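Local coordinates for protein COBE (Pseudomonas aeruginosa, PDB 2W6K) that takes part in cobalamin (vitamin B12) biosynthesis, in a step that is not firmly defined, and belongs to the family of the CbiG C-terminal domain, at residues R85-S90 / A119-K125; D46-S50 / A106-L110. All coordinates share one frame; numbering follows the deposited sequence.

Contact 1 (R85-S90 / A119-K125). With SO4 (sulfate ion), chain C; SO4 (sulfate ion), chain B.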
ATOM      1  N   ARG A  85      -1.824 -13.953  -3.859  1.00 19.45           N
ATOM      2  CA  ARG A  85      -2.413 -13.489  -2.612  0.50 19.34           C
ATOM      3  C   ARG A  85      -3.353 -12.313  -2.799  1.00 18.59           C
ATOM      4  O   ARG A  85      -3.992 -11.896  -1.860  1.00 19.41           O
ATOM      5  CB  ARG A  85      -1.322 -13.129  -1.610  0.50 18.88           C
ATOM      6  CG  ARG A  85      -0.478 -14.312  -1.173  0.50 20.04           C
ATOM      7  CD  ARG A  85       0.803 -13.845  -0.534  0.50 20.17           C
ATOM      8  NE  ARG A  85       0.560 -13.279   0.795  0.50 20.07           N
ATOM      9  CZ  ARG A  85       1.501 -12.770   1.587  0.50 19.37           C
ATOM     10  NH1 ARG A  85       1.168 -12.282   2.773  0.50 19.23           N
ATOM     11  NH2 ARG A  85       2.766 -12.748   1.202  0.50 19.90           N
ATOM     12  N   LEU A  86      -3.453 -11.799  -4.020  1.00 18.44           N
ATOM     13  CA  LEU A  86      -4.288 -10.626  -4.271  1.00 16.77           C
ATOM     14  C   LEU A  86      -5.773 -10.914  -4.154  1.00 17.15           C
ATOM     15  O   LEU A  86      -6.239 -12.039  -4.396  1.00 17.94           O
ATOM     16  CB  LEU A  86      -3.971 -10.019  -5.653  1.00 17.13           C
ATOM     17  CG  LEU A  86      -2.485  -9.670  -5.807  1.00 14.52           C
ATOM     18  CD1 LEU A  86      -2.263  -9.014  -7.167  1.00 18.87           C
ATOM     19  CD2 LEU A  86      -1.921  -8.792  -4.689  1.00 17.23           C
ATOM     20  N   LEU A  87      -6.528  -9.879  -3.811  1.00 16.83           N
ATOM     21  CA  LEU A  87      -7.968 -10.027  -3.603  1.00 16.57           C
ATOM     22  C   LEU A  87      -8.813  -9.417  -4.728  1.00 17.28           C
ATOM     23  O   LEU A  87      -9.960  -9.841  -4.944  1.00 17.66           O
ATOM     24  CB  LEU A  87      -8.386  -9.430  -2.239  1.00 16.75           C
ATOM     25  CG  LEU A  87      -7.720  -9.929  -0.950  1.00 14.33           C
ATOM     26  CD1 LEU A  87      -8.288  -9.244   0.329  1.00 14.91           C
ATOM     27  CD2 LEU A  87      -7.768 -11.499  -0.823  1.00 16.66           C
ATOM     28  N   SER A  88      -8.289  -8.406  -5.419  1.00 16.47           N
ATOM     29  CA  SER A  88      -9.114  -7.591  -6.322  1.00 17.65           C
ATOM     30  C   SER A  88      -8.395  -7.293  -7.637  1.00 18.39           C
ATOM     31  O   SER A  88      -7.898  -6.184  -7.837  1.00 18.90           O
ATOM     32  CB  SER A  88      -9.492  -6.262  -5.650  1.00 16.54           C
ATOM     33  OG  SER A  88      -9.847  -6.435  -4.293  1.00 19.10           O
ATOM     34  N   PRO A  89      -8.332  -8.285  -8.534  1.00 19.79           N
ATOM     35  CA  PRO A  89      -7.665  -8.145  -9.841  1.00 20.10           C
ATOM     36  C   PRO A  89      -8.185  -6.944 -10.657  1.00 20.29           C
ATOM     37  O   PRO A  89      -9.391  -6.657 -10.657  1.00 20.73           O
ATOM     38  CB  PRO A  89      -8.003  -9.458 -10.543  1.00 20.57           C
ATOM     39  CG  PRO A  89      -9.166 -10.070  -9.753  1.00 20.95           C
ATOM     40  CD  PRO A  89      -8.929  -9.625  -8.352  1.00 20.92           C
ATOM     41  N   SER A  90      -7.270  -6.269 -11.346  1.00 19.95           N
ATOM     42  CA  SER A  90      -7.575  -5.081 -12.132  1.00 20.39           C
ATOM     43  C   SER A  90      -7.099  -5.312 -13.563  1.00 20.40           C
ATOM     44  O   SER A  90      -5.915  -5.594 -13.795  1.00 21.51           O
ATOM     45  CB  SER A  90      -6.850  -3.859 -11.533  1.00 20.73           C
ATOM     46  OG  SER A  90      -6.812  -2.745 -12.427  1.00 21.28           O
ATOM     47  N   ALA A 119       2.907 -10.455   5.834  1.00 20.50           N
ATOM     48  CA  ALA A 119       1.891  -9.429   5.986  1.00 19.52           C
ATOM     49  C   ALA A 119       0.545  -9.924   5.416  1.00 18.75           C
ATOM     50  O   ALA A 119       0.504 -10.891   4.636  1.00 19.05           O
ATOM     51  CB  ALA A 119       2.338  -8.131   5.313  1.00 19.30           C
ATOM     52  N   ASP A 120      -0.534  -9.276   5.843  1.00 16.98           N
ATOM     53  CA  ASP A 120      -1.884  -9.602   5.380  1.00 16.66           C
ATOM     54  C   ASP A 120      -2.581  -8.312   4.978  1.00 14.53           C
ATOM     55  O   ASP A 120      -2.410  -7.259   5.615  1.00 14.69           O
ATOM     56  CB  ASP A 120      -2.675 -10.305   6.502  1.00 18.37           C
ATOM     57  CG  ASP A 120      -2.478 -11.819   6.528  0.70 21.37           C
ATOM     58  OD1 ASP A 120      -1.739 -12.386   5.689  0.70 25.99           O
ATOM     59  OD2 ASP A 120      -3.100 -12.456   7.403  0.70 26.36           O
ATOM     60  N   LEU A 121      -3.398  -8.379   3.936  1.00 12.48           N
ATOM     61  CA  LEU A 121      -4.246  -7.248   3.642  1.00 12.32           C
ATOM     62  C   LEU A 121      -5.357  -7.162   4.663  1.00 12.50           C
ATOM     63  O   LEU A 121      -5.889  -8.184   5.085  1.00 12.13           O
ATOM     64  CB  LEU A 121      -4.854  -7.428   2.263  1.00 10.97           C
ATOM     65  CG  LEU A 121      -3.849  -7.327   1.109  1.00 12.08           C
ATOM     66  CD1 LEU A 121      -4.386  -7.993  -0.155  1.00 14.63           C
ATOM     67  CD2 LEU A 121      -3.541  -5.859   0.863  1.00 10.18           C
ATOM     68  N   LEU A 122      -5.714  -5.941   5.041  1.00 12.59           N
ATOM     69  CA  LEU A 122      -6.839  -5.706   5.982  1.00 13.91           C
ATOM     70  C   LEU A 122      -8.169  -6.017   5.330  1.00 14.54           C
ATOM     71  O   LEU A 122      -9.164  -6.371   6.001  1.00 15.82           O
ATOM     72  CB  LEU A 122      -6.798  -4.254   6.455  1.00 14.66           C
ATOM     73  CG  LEU A 122      -5.828  -4.009   7.610  1.00 16.62           C
ATOM     74  CD1 LEU A 122      -4.398  -4.147   7.185  1.00 22.31           C
ATOM     75  CD2 LEU A 122      -6.126  -2.616   8.114  1.00 17.34           C
ATOM     76  N   GLY A 123      -8.195  -5.913   4.004  1.00 14.03           N
ATOM     77  CA  GLY A 123      -9.409  -6.132   3.241  1.00 15.22           C
ATOM     78  C   GLY A 123      -9.126  -5.882   1.790  1.00 14.67           C
ATOM     79  O   GLY A 123      -8.031  -5.434   1.435  1.00 14.39           O
ATOM     80  N   ALA A 124     -10.113  -6.137   0.936  1.00 14.96           N
ATOM     81  CA  ALA A 124     -10.024  -5.750  -0.453  1.00 14.65           C
ATOM     82  C   ALA A 124      -9.775  -4.239  -0.613  1.00 14.36           C
ATOM     83  O   ALA A 124     -10.228  -3.427   0.200  1.00 14.60           O
ATOM     84  CB  ALA A 124     -11.319  -6.137  -1.167  1.00 16.23           C
ATOM     85  N   LYS A 125      -9.082  -3.867  -1.680  1.00 12.76           N
ATOM     86  CA  LYS A 125      -8.788  -2.448  -1.939  1.00 12.22           C
ATOM     87  C   LYS A 125     -10.078  -1.664  -2.077  1.00 12.91           C
ATOM     88  O   LYS A 125     -11.113  -2.217  -2.504  1.00 13.52           O
ATOM     89  CB  LYS A 125      -7.988  -2.320  -3.217  1.00 11.29           C
ATOM     90  CG  LYS A 125      -8.835  -2.542  -4.448  1.00 12.25           C
ATOM     91  CD  LYS A 125      -7.991  -2.762  -5.673  1.00 15.40           C
ATOM     92  CE  LYS A 125      -8.890  -2.865  -6.871  1.00 15.30           C
ATOM     93  NZ  LYS A 125      -8.199  -3.488  -8.020  1.00 17.25           N
TER
HETATM   94  S   SO4 C1141     -10.304  -2.442 -13.524  1.00 22.41           S
HETATM   95  O1  SO4 C1141     -11.635  -1.859 -13.378  1.00 24.91           O
HETATM   96  O2  SO4 C1141      -9.479  -2.029 -12.375  1.00 19.61           O
HETATM   97  O3  SO4 C1141      -9.634  -2.090 -14.756  1.00 21.58           O
HETATM   98  O4  SO4 C1141     -10.429  -3.904 -13.504  1.00 22.09           O
HETATM   99  S   SO4 B1140      -4.897  -1.179  -8.691  1.00 13.59           S
HETATM  100  O1  SO4 B1140      -5.935  -0.333  -9.365  1.00 19.44           O
HETATM  101  O2  SO4 B1140      -3.907  -1.598  -9.673  1.00 16.13           O
HETATM  102  O3  SO4 B1140      -5.567  -2.342  -8.148  1.00 17.46           O
HETATM  103  O4  SO4 B1140      -4.278  -0.397  -7.660  1.00 18.00           O
HETATM  104  O   HOH W   1      -9.733  -3.879  -9.952  0.60 19.76           O

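Contact 2 (D46-S50 / A106-L110)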
ATOM      1  N   ASP A  46       2.546   3.955   8.507  1.00 13.67           N
ATOM      2  CA  ASP A  46       4.001   4.007   8.472  1.00 14.03           C
ATOM      3  C   ASP A  46       4.587   4.448   7.128  1.00 12.98           C
ATOM      4  O   ASP A  46       5.610   5.130   7.098  1.00 13.86           O
ATOM      5  CB  ASP A  46       4.578   2.678   8.887  1.00 14.77           C
ATOM      6  CG  ASP A  46       4.263   2.359  10.330  1.00 17.56           C
ATOM      7  OD1 ASP A  46       4.890   2.977  11.221  1.00 21.76           O
ATOM      8  OD2 ASP A  46       3.384   1.521  10.572  1.00 18.17           O
ATOM      9  N   ALA A  47       3.971   4.048   6.016  1.00 11.09           N
ATOM     10  CA  ALA A  47       4.547   4.366   4.702  1.00 10.47           C
ATOM     11  C   ALA A  47       3.509   4.178   3.619  1.00  9.40           C
ATOM     12  O   ALA A  47       2.506   3.497   3.840  1.00 11.18           O
ATOM     13  CB  ALA A  47       5.704   3.452   4.420  1.00 10.81           C
ATOM     14  N   LEU A  48       3.798   4.730   2.441  1.00  8.30           N
ATOM     15  CA  LEU A  48       2.951   4.501   1.281  1.00  7.36           C
ATOM     16  C   LEU A  48       3.766   3.649   0.308  1.00  7.65           C
ATOM     17  O   LEU A  48       5.006   3.690   0.327  1.00  7.18           O
ATOM     18  CB  LEU A  48       2.607   5.804   0.574  1.00  8.73           C
ATOM     19  CG  LEU A  48       1.990   6.944   1.396  1.00  8.62           C
ATOM     20  CD1 LEU A  48       1.958   8.127   0.522  1.00 12.12           C
ATOM     21  CD2 LEU A  48       0.574   6.524   1.839  1.00 11.23           C
ATOM     22  N   ALA A  49       3.082   2.859  -0.517  1.00  7.47           N
ATOM     23  CA  ALA A  49       3.783   2.009  -1.490  1.00  7.29           C
ATOM     24  C   ALA A  49       3.089   2.075  -2.825  1.00  8.02           C
ATOM     25  O   ALA A  49       1.877   2.157  -2.874  1.00  8.31           O
ATOM     26  CB  ALA A  49       3.823   0.555  -1.023  1.00  8.98           C
ATOM     27  N   SER A  50       3.873   2.029  -3.904  1.00  8.26           N
ATOM     28  CA  SER A  50       3.289   1.915  -5.240  1.00  7.05           C
ATOM     29  C   SER A  50       4.278   1.231  -6.156  1.00  7.59           C
ATOM     30  O   SER A  50       5.271   0.691  -5.721  1.00  8.52           O
ATOM     31  CB  SER A  50       2.857   3.292  -5.802  1.00  7.10           C
ATOM     32  OG  SER A  50       2.033   3.141  -6.951  1.00  9.70           O
ATOM     33  N   ALA A 106       1.505  -3.796  -3.769  1.00 10.15           N
ATOM     34  CA  ALA A 106       2.530  -2.875  -3.222  1.00  8.22           C
ATOM     35  C   ALA A 106       2.431  -2.809  -1.692  1.00  8.80           C
ATOM     36  O   ALA A 106       3.454  -2.767  -0.986  1.00  9.29           O
ATOM     37  CB  ALA A 106       2.445  -1.488  -3.846  1.00  9.51           C
ATOM     38  N   ALA A 107       1.206  -2.853  -1.188  1.00  8.51           N
ATOM     39  CA  ALA A 107       0.983  -2.851   0.257  1.00  8.44           C
ATOM     40  C   ALA A 107       1.637  -4.078   0.911  1.00  8.54           C
ATOM     41  O   ALA A 107       2.406  -3.935   1.870  1.00  9.94           O
ATOM     42  CB  ALA A 107      -0.521  -2.755   0.587  1.00  9.15           C
ATOM     43  N   LEU A 108       1.343  -5.270   0.387  1.00  9.09           N
ATOM     44  CA  LEU A 108       1.899  -6.493   0.919  1.00 10.17           C
ATOM     45  C   LEU A 108       3.426  -6.477   0.815  1.00 10.37           C
ATOM     46  O   LEU A 108       4.119  -6.787   1.796  1.00 11.50           O
ATOM     47  CB  LEU A 108       1.326  -7.686   0.161  1.00 11.36           C
ATOM     48  CG  LEU A 108      -0.113  -8.055   0.511  1.00 11.53           C
ATOM     49  CD1 LEU A 108      -0.605  -9.073  -0.505  1.00 13.45           C
ATOM     50  CD2 LEU A 108      -0.164  -8.605   1.949  1.00 12.55           C
ATOM     51  N   ALA A 109       3.935  -6.145  -0.373  1.00 10.34           N
ATOM     52  CA  ALA A 109       5.388  -6.161  -0.658  1.00 10.80           C
ATOM     53  C   ALA A 109       6.184  -5.287   0.279  1.00 11.35           C
ATOM     54  O   ALA A 109       7.169  -5.752   0.873  1.00 12.19           O
ATOM     55  CB  ALA A 109       5.667  -5.802  -2.125  1.00 10.06           C
ATOM     56  N   LEU A 110       5.748  -4.041   0.459  1.00 10.82           N
ATOM     57  CA  LEU A 110       6.460  -3.129   1.324  1.00 10.96           C
ATOM     58  C   LEU A 110       6.349  -3.568   2.786  1.00 11.39           C
ATOM     59  O   LEU A 110       7.334  -3.489   3.529  1.00 11.61           O
ATOM     60  CB  LEU A 110       5.971  -1.684   1.145  1.00 10.91           C
ATOM     61  CG  LEU A 110       6.774  -0.645   1.926  1.00  9.80           C
ATOM     62  CD1 LEU A 110       8.267  -0.657   1.462  1.00 11.07           C
ATOM     63  CD2 LEU A 110       6.189   0.737   1.777  1.00 10.51           C
TER

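Contact 1 (R85-S90 / A119-K125)
K125 and S88 carry the polar end of this surface contact. CG of K125 lies between the backbone N and the carbonyl carbon (chi1 74°), and the chain runs on alongside S88, K125 CE 3.7 Å from S88 CB. The extended chain brings its ammonium group to the backbone: K125 NZ donates to S88 O at 2.7 Å, meeting the C=O at 149° and tilted 26° out of the carbonyl plane. The same nitrogen also bonds a sulfate (chain B), K125 NZ to O3 2.9 Å, and has an unusually short link to a water that donates to P89 O and a second sulfate (chain C). S88 OG touches A124 CB at 3.5 Å, but its polar partner is E104 of helix 102-115, whose carboxylate also takes the backbone N of L87 and K125, clipping the segments together. Loop 85-90 runs past the outermost strand 119-127 of the mixed five-stranded sheet of this alpha/beta fold and leads into helix 91-97, where S90 caps A93 N. Both sulfates, probably from the crystallisation liquor, sit at helix starts: chain C on S90 OG and the amides of A91 and V92, chain B on S101 and the amides of V102 and A103. Toward the loop start, L87 and L121 meet tip to tip, L87 CG 3.9 Å from L121 CD1, while L87 CD1 rests on the backbone of G123 and A124, 3.7 Å from A124 N. R85 (two conformers) pairs firmly through NH2 with E112 OE2 in a salt bridge; its guanidinium edge comes implausibly close to A119 O, a doubtful detail.

Contact 2 (D46-S50 / A106-L110)
A49 meets A106 where strand 47-51 and helix 102-115 pack most closely. The methyl of A49 is pressed against the helix, A49 CB lying 3.3 Å from A106 O and 3.7 Å from A106 CB. That carbonyl already accepts the helical bond from L110 N, so the alanine methyl adds an apolar neighbour to an oxygen whose hydrogen bond is made within the helix. One residue on, A106 CB sits over the strand backbone, 3.8 Å from S50 CA. With small alanines facing each other, the axes of strand 47-50 and helix 106-110 approach to 7.2 Å, their directions 121° apart. L110, a helical turn further on, covers the other flank of A49: CG is anti to the backbone N (chi1 -174°), which sends the branch across the strand, with L110 CD2 3.7 Å from A49 CB and 3.5 Å from L48 O. Toward A47 the packing thins to one methyl pair, A47 CB to L110 CD2 at 3.8 Å. The looser part is no solvent face, since every touching residue is buried. CB of S50 points away from the helix, and its hydroxyl is hydrogen-bonded to I16 O; L48 likewise points to the reverse side of the sheet, onto L63 and L67 of helix 58-67. Strand 47-51 is therefore sandwiched between two helices, as in a layered alpha/beta fold, and L110 spans its neighbours by touching I13 of strand 12-18 and H72 of strand 71-74.

How the contacts relate
From the N terminus the chain first lays down strand 12-18, then strand 47-51, which waits for its partner until helix 102-115 closes contact 2. Within that long excursion lies the loop 85-90, and contact 1 closes only when strand 119-127 comes past it, so the two closures cross: 46-50, 85-90, 106-110, 119-125. A short connection leads from helix 102-115 to the edge strand 119-127. Contact 2 ties this helix to the sheet interior; contact 1 joins the edge strand to the loop before helix 91-97. Their centres are about 12 Å apart, and L108 bridges them, L108 CD2 packing 3.6 Å from A119 O.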